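Local coordinates for protein lovastatin nonaketide synthase, polyketide synthase component (Aspergillus terreus, PDB 7CPX) that builds the nonaketide backbone of the cholesterol-lowering drug lovastatin as an iterative, multidomain polyketide synthase working with a separate partner protein, LovC, at residues 2290-2295 / 2331-2336; 2317-2322 / 2398-2403; 2264-2269 / 2308-2313; 2294-2299 / 2356-2361; 2170-2175 / 2365-2370. The protein carries 2 engineered substitutions. All blocks are in the same frame, centred on the assembly; numbering follows the deposited sequence.

Contact 1: 2290-2295 / 2331-2336; sequences VMFSSI and IDIGAV
Phe-2292 and Ile-2331 show how neighbouring parallel strands join backbone bonding to side-chain packing. They sit side by side on strands 2288-2294 and 2329-2333, in the Rossmann-type sheet of the ketoreductase domain. Ile-2331 carries CG1 between its backbone N and carbonyl carbon (chi1 51°). This brings Ile-2331 CD1 over the middle of the Phe-2292 ring, 3.5 Å from its centroid, as a CH-pi contact. Ile-2333, two residues on, sends its own CD1 obliquely toward Phe-2292 CD2, 3.4 Å away, while Val-2290 CG1 meets Ile-2331 CD1 from across at 3.9 Å. Helix 2363-2385 covers this apolar face.

The backbone pairing strengthens along the strands. The bond from Ile-2331 N to Met-2291 O is weak at 3.4 Å, and so is that from Ser-2293 N to Ile-2331 O, bent to 116°. By contrast, Ile-2333 N donates almost straight to Ser-2293 O (2.7 Å, 165°), and Ile-2295 N follows with a bond to Ile-2333 O. The other face of the sheet is polar and looser: Ser-2293 CB and Asp-2332 OD2 are 3.8 Å apart, and Ser-2293 OG bonds to Asn-2311 O. Past the last pair the chains diverge. Ile-2295 CG2 still rests on Gly-2334 CA at 3.9 Å, but Gly-2334 is partly exposed, and Ala-2335 and Val-2336 have left the neighbouring strand.

Phe-2292 to Ile-2295, Ile-2333, Gly-2334 and Val-2336 all belong to the NADP pocket, so apolar packing on one face and two firm backbone bonds at the C-terminal end probably help to fix this side of the cofactor site.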
# COMPACT_ATOMS: atom_id res chain seq x y z
N VAL A 2290 61.93 9.72 13.29
CA VAL A 2290 60.91 9.62 14.33
C VAL A 2290 61.31 8.51 15.29
O VAL A 2290 61.44 7.35 14.90
CB VAL A 2290 59.53 9.34 13.72
CG1 VAL A 2290 58.49 9.23 14.81
CG2 VAL A 2290 59.15 10.44 12.74
N MET A 2291 61.50 8.88 16.55
CA MET A 2291 61.84 7.93 17.61
C MET A 2291 60.62 7.73 18.49
O MET A 2291 60.12 8.68 19.10
CB MET A 2291 63.03 8.45 18.42
CG MET A 2291 64.38 8.09 17.81
SD MET A 2291 65.67 9.26 18.26
CE MET A 2291 65.32 10.59 17.12
N PHE A 2292 60.14 6.49 18.55
CA PHE A 2292 58.88 6.17 19.21
C PHE A 2292 59.10 6.17 20.72
O PHE A 2292 59.49 5.17 21.32
CB PHE A 2292 58.35 4.82 18.73
CG PHE A 2292 57.67 4.88 17.39
CD1 PHE A 2292 58.30 5.47 16.31
CD2 PHE A 2292 56.41 4.35 17.22
CE1 PHE A 2292 57.67 5.52 15.08
CE2 PHE A 2292 55.78 4.40 15.99
CZ PHE A 2292 56.41 4.99 14.92
N SER A 2293 58.83 7.31 21.33
CA SER A 2293 58.87 7.42 22.78
C SER A 2293 57.52 7.06 23.38
O SER A 2293 56.48 7.09 22.70
CB SER A 2293 59.27 8.84 23.20
OG SER A 2293 60.56 9.17 22.72
N SER A 2294 57.53 6.72 24.66
CA SER A 2294 56.32 6.45 25.40
C SER A 2294 55.96 7.66 26.25
O SER A 2294 56.83 8.43 26.68
CB SER A 2294 56.48 5.22 26.29
OG SER A 2294 55.37 5.07 27.16
N ILE A 2295 54.66 7.83 26.49
CA ILE A 2295 54.20 8.97 27.27
C ILE A 2295 54.80 8.95 28.67
O ILE A 2295 54.86 9.99 29.33
CB ILE A 2295 52.66 9.00 27.33
CG1 ILE A 2295 52.17 10.34 27.89
CG2 ILE A 2295 52.14 7.86 28.19
CD1 ILE A 2295 52.66 11.53 27.10
N ILE A 2331 57.60 10.92 19.26
CA ILE A 2331 56.18 10.79 19.55
C ILE A 2331 56.06 10.09 20.89
O ILE A 2331 56.45 8.92 21.02
CB ILE A 2331 55.43 10.03 18.45
CG1 ILE A 2331 56.12 8.70 18.14
CG2 ILE A 2331 55.37 10.87 17.20
CD1 ILE A 2331 55.49 7.94 17.00
N ASP A 2332 55.54 10.79 21.90
CA ASP A 2332 55.37 10.22 23.23
C ASP A 2332 54.02 9.51 23.25
O ASP A 2332 52.99 10.06 23.65
CB ASP A 2332 55.48 11.30 24.29
CG ASP A 2332 56.66 12.21 24.07
OD1 ASP A 2332 56.55 13.14 23.24
OD2 ASP A 2332 57.71 12.01 24.72
N ILE A 2333 54.04 8.26 22.80
CA ILE A 2333 52.82 7.50 22.58
C ILE A 2333 52.27 7.01 23.91
O ILE A 2333 53.02 6.68 24.84
CB ILE A 2333 53.09 6.33 21.63
CG1 ILE A 2333 53.73 6.81 20.32
CG2 ILE A 2333 51.79 5.61 21.32
CD1 ILE A 2333 54.51 5.74 19.61
N GLY A 2334 50.95 6.97 24.00
CA GLY A 2334 50.29 6.37 25.14
C GLY A 2334 50.18 4.87 24.97
O GLY A 2334 51.09 4.23 24.42
N ALA A 2335 49.07 4.29 25.41
CA ALA A 2335 48.85 2.85 25.30
C ALA A 2335 48.20 2.56 23.95
O ALA A 2335 47.05 2.95 23.71
CB ALA A 2335 47.98 2.35 26.45
N VAL A 2336 48.94 1.89 23.07
CA VAL A 2336 48.43 1.53 21.76
C VAL A 2336 47.68 0.21 21.89
O VAL A 2336 48.29 -0.86 22.02
CB VAL A 2336 49.56 1.42 20.72
CG1 VAL A 2336 48.98 1.28 19.33
CG2 VAL A 2336 50.46 2.64 20.81

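Contact 2: 2317-2322 / 2398-2403; sequences LAQQRV and DLELTT
Val-2322 and Leu-2399 reach toward each other tip to tip. Leu-2399 CD1 presses into the fork of the valine, 3.4 Å from CG2 and 3.6 Å from CG1 of Val-2322. The leucine has CG anti to its carbonyl carbon (chi1 -53°) and an extended second torsion, which drives this methyl straight at the helix. The other branch, Leu-2399 CD2, stays farther from Val-2322 CG2, at 4.0 Å. One turn back on the helix, Gln-2319 offers its CA to Leu-2399 CD1 at 4.2 Å.

The valine lies on helix 2305-2323 and the leucine just ahead of strand 2400-2402, the edge strand, within this chain, of the parallel Rossmann-type sheet of the ketoreductase. The helix leads on to strand 2329-2333, the neighbour of that edge strand, and the contact thus lies where the connecting helix overhangs the margin of the sheet.

Beside the apolar pair, Gln-2319 and Glu-2400 cross at about a right angle, both extended beyond CG, with the amide and carboxylate planes turned 47° from each other. Leu-2399 also touches Ala-2380 of helix 2363-2385, while Trp-1731 packs on Gln-2319.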
# COMPACT_ATOMS: atom_id res chain seq x y z
N LEU A 2317 68.13 12.92 21.66
CA LEU A 2317 68.81 12.71 20.39
C LEU A 2317 68.05 13.38 19.26
O LEU A 2317 68.66 14.01 18.39
CB LEU A 2317 68.98 11.22 20.11
CG LEU A 2317 69.82 10.92 18.87
CD1 LEU A 2317 70.80 9.80 19.14
CD2 LEU A 2317 68.93 10.58 17.69
N ALA A 2318 66.72 13.28 19.27
CA ALA A 2318 65.93 13.97 18.25
C ALA A 2318 66.14 15.48 18.33
O ALA A 2318 66.32 16.16 17.31
CB ALA A 2318 64.45 13.64 18.42
N GLN A 2319 66.13 16.02 19.55
CA GLN A 2319 66.26 17.46 19.73
C GLN A 2319 67.62 17.96 19.27
O GLN A 2319 67.73 18.96 18.55
CB GLN A 2319 66.00 17.82 21.19
CG GLN A 2319 64.54 17.79 21.58
CD GLN A 2319 64.32 17.55 23.06
OE1 GLN A 2319 65.06 16.79 23.69
NE2 GLN A 2319 63.31 18.19 23.63
N GLN A 2320 68.69 17.27 19.68
CA GLN A 2320 70.03 17.67 19.28
C GLN A 2320 70.31 17.38 17.81
O GLN A 2320 71.18 18.02 17.22
CB GLN A 2320 71.07 16.97 20.16
CG GLN A 2320 71.16 15.47 19.94
CD GLN A 2320 72.46 15.05 19.28
OE1 GLN A 2320 72.50 14.73 18.10
NE2 GLN A 2320 73.54 15.06 20.06
N ARG A 2321 69.57 16.44 17.22
CA ARG A 2321 69.69 16.18 15.79
C ARG A 2321 69.02 17.28 14.98
O ARG A 2321 69.54 17.68 13.93
CB ARG A 2321 69.07 14.81 15.49
CG ARG A 2321 69.06 14.42 14.03
CD ARG A 2321 68.61 12.99 13.85
NE ARG A 2321 68.33 12.70 12.45
CZ ARG A 2321 69.24 12.34 11.56
NH1 ARG A 2321 70.51 12.18 11.89
NH2 ARG A 2321 68.88 12.14 10.30
N VAL A 2322 67.88 17.78 15.45
CA VAL A 2322 67.28 18.95 14.83
C VAL A 2322 68.18 20.16 15.01
O VAL A 2322 68.39 20.95 14.08
CB VAL A 2322 65.87 19.21 15.40
CG1 VAL A 2322 65.40 20.60 15.03
CG2 VAL A 2322 64.91 18.16 14.88
N ASP A 2398 57.59 21.57 19.48
CA ASP A 2398 56.92 21.00 18.32
C ASP A 2398 57.51 19.65 17.92
O ASP A 2398 56.78 18.79 17.41
CB ASP A 2398 57.00 21.96 17.14
CG ASP A 2398 58.43 22.36 16.80
OD1 ASP A 2398 59.35 21.90 17.50
OD2 ASP A 2398 58.62 23.12 15.83
N LEU A 2399 58.81 19.45 18.14
CA LEU A 2399 59.43 18.18 17.78
C LEU A 2399 58.82 17.03 18.57
O LEU A 2399 58.49 15.98 17.99
CB LEU A 2399 60.94 18.24 18.01
CG LEU A 2399 61.68 19.40 17.37
CD1 LEU A 2399 63.18 19.22 17.56
CD2 LEU A 2399 61.33 19.53 15.90
N GLU A 2400 58.67 17.20 19.88
CA GLU A 2400 58.13 16.14 20.74
C GLU A 2400 56.62 16.25 20.74
O GLU A 2400 56.05 17.16 21.35
CB GLU A 2400 58.70 16.26 22.15
CG GLU A 2400 60.21 16.26 22.22
CD GLU A 2400 60.72 16.05 23.63
OE1 GLU A 2400 59.91 15.71 24.52
OE2 GLU A 2400 61.94 16.22 23.86
N LEU A 2401 55.96 15.32 20.06
CA LEU A 2401 54.50 15.26 20.04
C LEU A 2401 54.06 14.45 21.25
O LEU A 2401 54.08 13.22 21.22
CB LEU A 2401 54.00 14.66 18.74
CG LEU A 2401 54.11 15.55 17.50
CD1 LEU A 2401 55.56 15.80 17.13
CD2 LEU A 2401 53.37 14.93 16.34
N THR A 2402 53.69 15.14 22.32
CA THR A 2402 53.18 14.47 23.50
C THR A 2402 51.80 13.91 23.21
O THR A 2402 50.93 14.60 22.67
CB THR A 2402 53.12 15.44 24.68
OG1 THR A 2402 54.43 15.98 24.92
CG2 THR A 2402 52.64 14.73 25.94
N THR A 2403 51.58 12.64 23.57
CA THR A 2403 50.35 11.96 23.22
C THR A 2403 50.03 10.92 24.28
O THR A 2403 50.91 10.46 25.01
CB THR A 2403 50.46 11.31 21.83
OG1 THR A 2403 50.96 12.27 20.89
CG2 THR A 2403 49.11 10.81 21.37

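Contact 3: 2264-2269 / 2308-2313; sequences NPKVEG and SAANCY
Lys-2266 and Ala-2310 mark the closest approach of two nearly parallel helices, a buried contact on one side of the ketoreductase sheet. The axes of segments 2264-2269 and 2308-2313 run 8.5 Å apart with only 21° between their directions. A small residue lies at the closest point, consistent with the short spacing: the methyl of Ala-2310 meets Lys-2266 CB at 3.6 Å.

From there the lysine turns away from the alanine. Its chain bends at the second torsion (chi2 -98°) and then runs extended, carrying NZ across to Asn-2311. The hydrogen bond from Lys-2266 NZ to Asn-2311 OD1 measures 2.9 Å and arrives nearly along the C=O axis of the amide. Asn-2311 starts out pointing away from the first helix, so it is the fold of both side chains that brings the polar ends together.

These helices, 2256-2276 and 2305-2323, are the two that flank strand 2288-2294 in the chain, in successive beta-alpha-beta units of the Rossmann-type fold. Lys-2266, with Pro-2265, also belongs to the NADP pocket, so Asn-2311 probably acts as a second-shell residue that helps to hold this pocket-lining side chain.

Away from this polar end, Val-2267 and Tyr-2313 cross at about a right angle. Val-2267 CG1 stands over the centre of the phenol ring, 3.3 Å from its centroid and 9° off the normal, a CH-pi contact. The other branch, Val-2267 CG2, reaches Tyr-2313 CB at 3.8 Å. Tyr-2313 carries its CG trans to the main-chain nitrogen, which sets the ring against Val-2267, and His-1736 meets that ring edge-to-face.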
# COMPACT_ATOMS: atom_id res chain seq x y z
N ASN A 2264 70.04 -0.17 25.34
CA ASN A 2264 70.81 -0.38 24.12
C ASN A 2264 69.93 -0.49 22.89
O ASN A 2264 70.21 0.21 21.90
CB ASN A 2264 71.69 -1.63 24.29
CG ASN A 2264 72.56 -1.57 25.53
OD1 ASN A 2264 72.29 -0.80 26.45
ND2 ASN A 2264 73.61 -2.38 25.57
N PRO A 2265 68.85 -1.27 22.88
CA PRO A 2265 67.96 -1.25 21.71
C PRO A 2265 67.47 0.15 21.38
O PRO A 2265 67.37 0.51 20.20
CB PRO A 2265 66.81 -2.18 22.12
CG PRO A 2265 67.35 -3.01 23.22
CD PRO A 2265 68.33 -2.15 23.94
N LYS A 2266 67.16 0.94 22.40
CA LYS A 2266 66.77 2.33 22.18
C LYS A 2266 67.99 3.23 22.07
O LYS A 2266 68.24 3.83 21.02
CB LYS A 2266 65.87 2.81 23.33
CG LYS A 2266 64.52 2.12 23.41
CD LYS A 2266 63.42 2.95 22.77
CE LYS A 2266 62.04 2.47 23.18
NZ LYS A 2266 60.95 3.23 22.52
N VAL A 2267 68.77 3.32 23.14
CA VAL A 2267 69.87 4.29 23.21
C VAL A 2267 70.92 3.99 22.15
O VAL A 2267 71.23 4.84 21.30
CB VAL A 2267 70.48 4.30 24.62
CG1 VAL A 2267 71.68 5.23 24.67
CG2 VAL A 2267 69.44 4.70 25.65
N GLU A 2268 71.50 2.80 22.21
CA GLU A 2268 72.56 2.47 21.27
C GLU A 2268 72.03 2.42 19.84
O GLU A 2268 72.76 2.77 18.90
CB GLU A 2268 73.21 1.13 21.64
CG GLU A 2268 74.37 0.72 20.75
CD GLU A 2268 75.52 1.71 20.79
OE1 GLU A 2268 75.54 2.57 21.69
OE2 GLU A 2268 76.40 1.62 19.91
N GLY A 2269 70.78 2.02 19.66
CA GLY A 2269 70.20 2.02 18.32
C GLY A 2269 70.13 3.42 17.73
O GLY A 2269 70.54 3.64 16.59
N SER A 2308 61.50 4.88 30.54
CA SER A 2308 61.40 6.33 30.42
C SER A 2308 62.76 6.95 30.11
O SER A 2308 62.85 7.89 29.32
CB SER A 2308 60.83 6.93 31.71
OG SER A 2308 61.74 6.77 32.78
N ALA A 2309 63.82 6.44 30.73
CA ALA A 2309 65.16 6.95 30.45
C ALA A 2309 65.56 6.67 29.01
O ALA A 2309 66.15 7.52 28.34
CB ALA A 2309 66.17 6.34 31.41
N ALA A 2310 65.24 5.47 28.51
CA ALA A 2310 65.54 5.17 27.11
C ALA A 2310 64.79 6.13 26.19
O ALA A 2310 65.37 6.71 25.26
CB ALA A 2310 65.17 3.73 26.79
N ASN A 2311 63.50 6.33 26.46
CA ASN A 2311 62.71 7.22 25.62
C ASN A 2311 63.19 8.66 25.71
O ASN A 2311 63.12 9.40 24.72
CB ASN A 2311 61.23 7.13 25.99
CG ASN A 2311 60.62 5.78 25.65
OD1 ASN A 2311 60.90 5.22 24.60
ND2 ASN A 2311 59.77 5.27 26.52
N CYS A 2312 63.68 9.09 26.87
CA CYS A 2312 64.21 10.44 27.00
C CYS A 2312 65.54 10.59 26.28
O CYS A 2312 65.84 11.67 25.76
CB CYS A 2312 64.33 10.82 28.47
SG CYS A 2312 62.73 11.14 29.26
N TYR A 2313 66.35 9.53 26.23
CA TYR A 2313 67.52 9.56 25.35
C TYR A 2313 67.07 9.75 23.91
O TYR A 2313 67.69 10.50 23.15
CB TYR A 2313 68.34 8.29 25.49
CG TYR A 2313 69.67 8.35 24.76
CD1 TYR A 2313 69.74 8.22 23.38
CD2 TYR A 2313 70.86 8.56 25.45
CE1 TYR A 2313 70.94 8.29 22.71
CE2 TYR A 2313 72.07 8.62 24.79
CZ TYR A 2313 72.10 8.49 23.42
OH TYR A 2313 73.30 8.55 22.75

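Contact 4: 2294-2299 / 2356-2361; sequences SIVAVM and FMFDSV
The ring of Phe-2358 receives Met-2299 CE at its edge, close to the ring plane, 3.7 Å from Phe-2358 CE1. Over one face lies a chain neighbour, Met-2357, whose CB stands 4.3 Å above the ring centre. Two more methyls approach obliquely: Ile-2295 CG2, 3.5 Å from Phe-2358 CD1, and Val-2296 CG1, 3.7 Å from Phe-2358 CZ. The ring is thus wedged among three aliphatic groups from the turn and short helix that follow the strand.

The side chains meet at different inclinations. Met-2299 and Phe-2358 slide past each other in opposite directions, Val-2296 crosses the phenylalanine at about a right angle, and Ile-2295 is set at a slant to it. Met-2299 bends at its last torsion (chi3 -56°), which turns its CE back toward the ring and to within 3.9 Å of Met-2357 O.

In the Rossmann-type ketoreductase fold, segment 2294-2299 is the turn and short helix at the end of strand 2288-2294, while segment 2356-2361 leads from the connection after strand 2329-2333 into helix 2363-2385. In short-chain dehydrogenases and reductases that connection commonly forms a lid near the substrate, and the position here is consistent with it. Ser-2294 and Ile-2295 line the NADP pocket, so the aromatic ring packs directly against a residue of the cofactor site.

The turn is held from within. Ser-2294 OG accepts a weak capping bond from Val-2296 N, and Ile-2295 O takes two backbone donors, Val-2298 N at 2.9 Å and Met-2299 N at 3.1 Å. Beyond the ring, Met-2299 also touches Ile-2405 and Phe-2418.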
# COMPACT_ATOMS: atom_id res chain seq x y z
N SER A 2294 57.53 6.72 24.66
CA SER A 2294 56.32 6.45 25.40
C SER A 2294 55.96 7.66 26.25
O SER A 2294 56.83 8.43 26.68
CB SER A 2294 56.48 5.22 26.29
OG SER A 2294 55.37 5.07 27.16
N ILE A 2295 54.66 7.83 26.49
CA ILE A 2295 54.20 8.97 27.27
C ILE A 2295 54.80 8.95 28.67
O ILE A 2295 54.86 9.99 29.33
CB ILE A 2295 52.66 9.00 27.33
CG1 ILE A 2295 52.17 10.34 27.89
CG2 ILE A 2295 52.14 7.86 28.19
CD1 ILE A 2295 52.66 11.53 27.10
N VAL A 2296 55.24 7.78 29.13
CA VAL A 2296 55.97 7.70 30.39
C VAL A 2296 57.26 8.51 30.31
O VAL A 2296 57.77 8.97 31.33
CB VAL A 2296 56.27 6.24 30.75
CG1 VAL A 2296 54.99 5.41 30.69
CG2 VAL A 2296 57.32 5.66 29.83
N ALA A 2297 57.80 8.69 29.10
CA ALA A 2297 58.97 9.55 28.94
C ALA A 2297 58.66 10.99 29.32
O ALA A 2297 59.56 11.73 29.72
CB ALA A 2297 59.47 9.48 27.50
N VAL A 2298 57.39 11.39 29.20
CA VAL A 2298 57.01 12.77 29.50
C VAL A 2298 56.53 12.92 30.94
O VAL A 2298 56.59 14.02 31.50
CB VAL A 2298 55.93 13.24 28.52
CG1 VAL A 2298 55.49 14.66 28.85
CG2 VAL A 2298 56.43 13.14 27.10
N MET A 2299 56.05 11.84 31.56
CA MET A 2299 55.51 11.89 32.91
C MET A 2299 56.08 10.83 33.84
O MET A 2299 55.89 10.94 35.05
CB MET A 2299 53.98 11.74 32.88
CG MET A 2299 53.29 12.65 31.89
SD MET A 2299 51.50 12.53 31.97
CE MET A 2299 51.25 10.77 31.71
N PHE A 2356 42.72 6.36 32.86
CA PHE A 2356 42.80 7.74 33.34
C PHE A 2356 44.23 8.25 33.41
O PHE A 2356 44.45 9.46 33.40
CB PHE A 2356 42.13 7.85 34.71
CG PHE A 2356 42.47 6.73 35.64
CD1 PHE A 2356 43.65 6.74 36.36
CD2 PHE A 2356 41.61 5.65 35.79
CE1 PHE A 2356 43.97 5.70 37.21
CE2 PHE A 2356 41.92 4.61 36.64
CZ PHE A 2356 43.10 4.63 37.35
N MET A 2357 45.21 7.35 33.50
CA MET A 2357 46.62 7.73 33.49
C MET A 2357 47.16 7.81 32.06
O MET A 2357 47.84 8.78 31.71
CB MET A 2357 47.44 6.73 34.30
CG MET A 2357 47.25 6.85 35.80
SD MET A 2357 47.98 5.47 36.71
CE MET A 2357 49.67 5.54 36.13
N PHE A 2358 46.87 6.81 31.24
CA PHE A 2358 47.39 6.74 29.87
C PHE A 2358 46.21 6.54 28.92
O PHE A 2358 45.52 5.52 29.00
CB PHE A 2358 48.40 5.61 29.73
CG PHE A 2358 49.58 5.73 30.66
CD1 PHE A 2358 50.17 6.96 30.90
CD2 PHE A 2358 50.08 4.62 31.30
CE1 PHE A 2358 51.24 7.08 31.75
CE2 PHE A 2358 51.16 4.73 32.16
CZ PHE A 2358 51.74 5.96 32.39
N ASP A 2359 46.00 7.50 28.04
CA ASP A 2359 44.92 7.42 27.07
C ASP A 2359 45.27 6.43 25.96
O ASP A 2359 46.44 6.13 25.69
CB ASP A 2359 44.64 8.80 26.46
CG ASP A 2359 43.35 8.83 25.67
OD1 ASP A 2359 42.70 7.77 25.53
OD2 ASP A 2359 42.98 9.93 25.20
N SER A 2360 44.23 5.91 25.32
CA SER A 2360 44.40 4.94 24.25
C SER A 2360 44.75 5.65 22.95
O SER A 2360 44.12 6.64 22.58
CB SER A 2360 43.14 4.11 24.07
OG SER A 2360 42.03 4.94 23.76
N VAL A 2361 45.77 5.14 22.26
CA VAL A 2361 46.17 5.63 20.95
C VAL A 2361 45.83 4.53 19.95
O VAL A 2361 46.38 3.42 20.03
CB VAL A 2361 47.66 5.99 20.90
CG1 VAL A 2361 48.04 6.44 19.50
CG2 VAL A 2361 47.97 7.08 21.91

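Contact 5: 2170-2175 / 2365-2370; sequences RSLGRW and ELHTLF
His-2367 packs against Trp-2175, Leu-2172 and Ser-2171 where two helices of the ketoreductase's Rossmann-type fold cross: helix 2363-2385, to which it belongs, and helix 2167-2178, which follows the glycine-rich turn after strand 2158-2162. The short segments cross at 64° with axes 9.9 Å apart, leaving room for whole side chains between them.

The histidine can be followed outward atom by atom. Its CB sits over the five-membered ring of Trp-2175, 3.6 Å from the centroid and close to the normal, a CH-pi contact. CG is anti to the carbonyl carbon (chi1 -61°), which sends the imidazole past Trp-2175 in the opposite sense to the indole. His-2367 ND1 then lies 3.3 Å from Trp-2175 CB, which in turn stands over a face of the imidazole, so each residue gives its CB to the ring of the other. The two ring planes are inclined at 33°. On the other side of the ring His-2367 CD2 meets Leu-2172 CD1 at 3.7 Å. At the tip His-2367 NE2 makes a weak hydrogen bond, 3.2 Å long, to Ser-2171 OG; that hydroxyl is also bonded to the backbone carbonyls of Leu-2168 and Asp-2167.

One turn along its helix, Phe-2370 completes the interface. Trp-2175 CZ3 comes obliquely to Phe-2370 CD1 at 3.8 Å, while the indole NE1 is hydrogen-bonded to Asp-2148. Leu-2172 crosses the phenylalanine at about a right angle and divides its branches: Leu-2172 CD1 touches Phe-2370 CG, and Leu-2172 CD2 lies over the Phe-2370 ring, 3.9 Å from the centroid and offset toward the rim.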
# COMPACT_ATOMS: atom_id res chain seq x y z
N ARG A 2170 53.97 -2.97 11.25
CA ARG A 2170 53.39 -3.36 9.97
C ARG A 2170 52.23 -2.45 9.59
O ARG A 2170 52.09 -2.07 8.42
CB ARG A 2170 52.93 -4.82 10.04
CG ARG A 2170 54.09 -5.80 10.06
CD ARG A 2170 53.60 -7.23 10.15
NE ARG A 2170 52.92 -7.48 11.42
CZ ARG A 2170 52.41 -8.66 11.76
NH1 ARG A 2170 52.49 -9.71 10.96
NH2 ARG A 2170 51.82 -8.79 12.94
N SER A 2171 51.40 -2.07 10.56
CA SER A 2171 50.33 -1.12 10.29
C SER A 2171 50.90 0.22 9.86
O SER A 2171 50.40 0.84 8.91
CB SER A 2171 49.45 -0.95 11.53
OG SER A 2171 50.22 -0.52 12.64
N LEU A 2172 51.96 0.68 10.53
CA LEU A 2172 52.57 1.94 10.16
C LEU A 2172 53.13 1.88 8.74
O LEU A 2172 53.00 2.83 7.97
CB LEU A 2172 53.68 2.30 11.15
CG LEU A 2172 54.24 3.72 11.00
CD1 LEU A 2172 53.23 4.75 11.45
CD2 LEU A 2172 55.53 3.86 11.78
N GLY A 2173 53.75 0.76 8.39
CA GLY A 2173 54.30 0.62 7.05
C GLY A 2173 53.22 0.58 5.97
O GLY A 2173 53.37 1.19 4.91
N ARG A 2174 52.13 -0.15 6.23
CA ARG A 2174 51.05 -0.19 5.25
C ARG A 2174 50.43 1.19 5.09
O ARG A 2174 50.08 1.60 3.97
CB ARG A 2174 50.01 -1.23 5.63
CG ARG A 2174 49.03 -0.82 6.72
CD ARG A 2174 47.91 -1.84 6.85
NE ARG A 2174 47.16 -1.98 5.61
CZ ARG A 2174 46.16 -1.19 5.24
NH1 ARG A 2174 45.77 -0.18 5.99
NH2 ARG A 2174 45.55 -1.42 4.08
N TRP A 2175 50.29 1.93 6.19
CA TRP A 2175 49.80 3.30 6.10
C TRP A 2175 50.77 4.17 5.30
O TRP A 2175 50.35 4.98 4.46
CB TRP A 2175 49.60 3.87 7.50
CG TRP A 2175 49.40 5.34 7.54
CD1 TRP A 2175 48.22 6.01 7.44
CD2 TRP A 2175 50.42 6.33 7.69
NE1 TRP A 2175 48.43 7.36 7.51
CE2 TRP A 2175 49.78 7.59 7.67
CE3 TRP A 2175 51.80 6.29 7.83
CZ2 TRP A 2175 50.48 8.78 7.79
CZ3 TRP A 2175 52.49 7.47 7.96
CH2 TRP A 2175 51.83 8.70 7.93
N GLU A 2365 45.19 6.35 14.77
CA GLU A 2365 45.60 7.55 15.49
C GLU A 2365 47.10 7.55 15.73
O GLU A 2365 47.73 8.61 15.72
CB GLU A 2365 44.84 7.65 16.81
CG GLU A 2365 43.43 8.18 16.67
CD GLU A 2365 42.80 8.53 18.00
OE1 GLU A 2365 43.36 8.12 19.04
OE2 GLU A 2365 41.76 9.21 18.01
N LEU A 2366 47.70 6.37 15.93
CA LEU A 2366 49.15 6.30 15.99
C LEU A 2366 49.77 6.67 14.65
O LEU A 2366 50.81 7.33 14.60
CB LEU A 2366 49.59 4.90 16.41
CG LEU A 2366 51.10 4.63 16.33
CD1 LEU A 2366 51.88 5.64 17.15
CD2 LEU A 2366 51.41 3.23 16.78
N HIS A 2367 49.14 6.24 13.55
CA HIS A 2367 49.61 6.65 12.24
C HIS A 2367 49.54 8.16 12.09
O HIS A 2367 50.46 8.78 11.54
CB HIS A 2367 48.79 5.97 11.15
CG HIS A 2367 48.88 4.47 11.16
ND1 HIS A 2367 48.03 3.67 10.44
CD2 HIS A 2367 49.72 3.64 11.81
CE1 HIS A 2367 48.34 2.40 10.65
NE2 HIS A 2367 49.37 2.36 11.48
N THR A 2368 48.46 8.77 12.56
CA THR A 2368 48.32 10.22 12.51
C THR A 2368 49.41 10.90 13.34
O THR A 2368 49.98 11.91 12.93
CB THR A 2368 46.94 10.63 13.01
OG1 THR A 2368 45.93 9.93 12.26
CG2 THR A 2368 46.72 12.13 12.84
N LEU A 2369 49.69 10.36 14.53
CA LEU A 2369 50.72 10.92 15.39
C LEU A 2369 52.09 10.85 14.72
O LEU A 2369 52.86 11.82 14.73
CB LEU A 2369 50.73 10.19 16.73
CG LEU A 2369 51.96 10.33 17.63
CD1 LEU A 2369 52.24 11.78 17.97
CD2 LEU A 2369 51.74 9.52 18.90
N PHE A 2370 52.41 9.70 14.11
CA PHE A 2370 53.67 9.57 13.40
C PHE A 2370 53.73 10.52 12.21
O PHE A 2370 54.78 11.10 11.92
CB PHE A 2370 53.86 8.12 12.93
CG PHE A 2370 55.09 7.91 12.11
CD1 PHE A 2370 55.06 8.10 10.74
CD2 PHE A 2370 56.27 7.52 12.70
CE1 PHE A 2370 56.19 7.91 9.98
CE2 PHE A 2370 57.41 7.32 11.95
CZ PHE A 2370 57.37 7.52 10.58

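Contacts 1 to 5 all lie in one Rossmann-type ketoreductase domain. Contact 1 supplies neighbouring strands of its parallel sheet, and contact 2, about 11 Å away between centres, adds the next strand: Asp-2332 N probably bonds to Leu-2401 O, 2.9 Å away. Contact 5 packs against Phe-2292, whose CZ is 3.5 Å from Leu-2172 CD2, whereas contact 3 meets the same strand, with Lys-2266 NZ 2.7 Å from Phe-2292 O. Contact 4 shares Ser-2294 and Ile-2295 with contact 1, their centres about 8 Å apart. Contacts 1, 3 and 4 supply NADP-pocket residues. Contacts 3 and 5 do not touch, their nearest atoms about 11 Å apart.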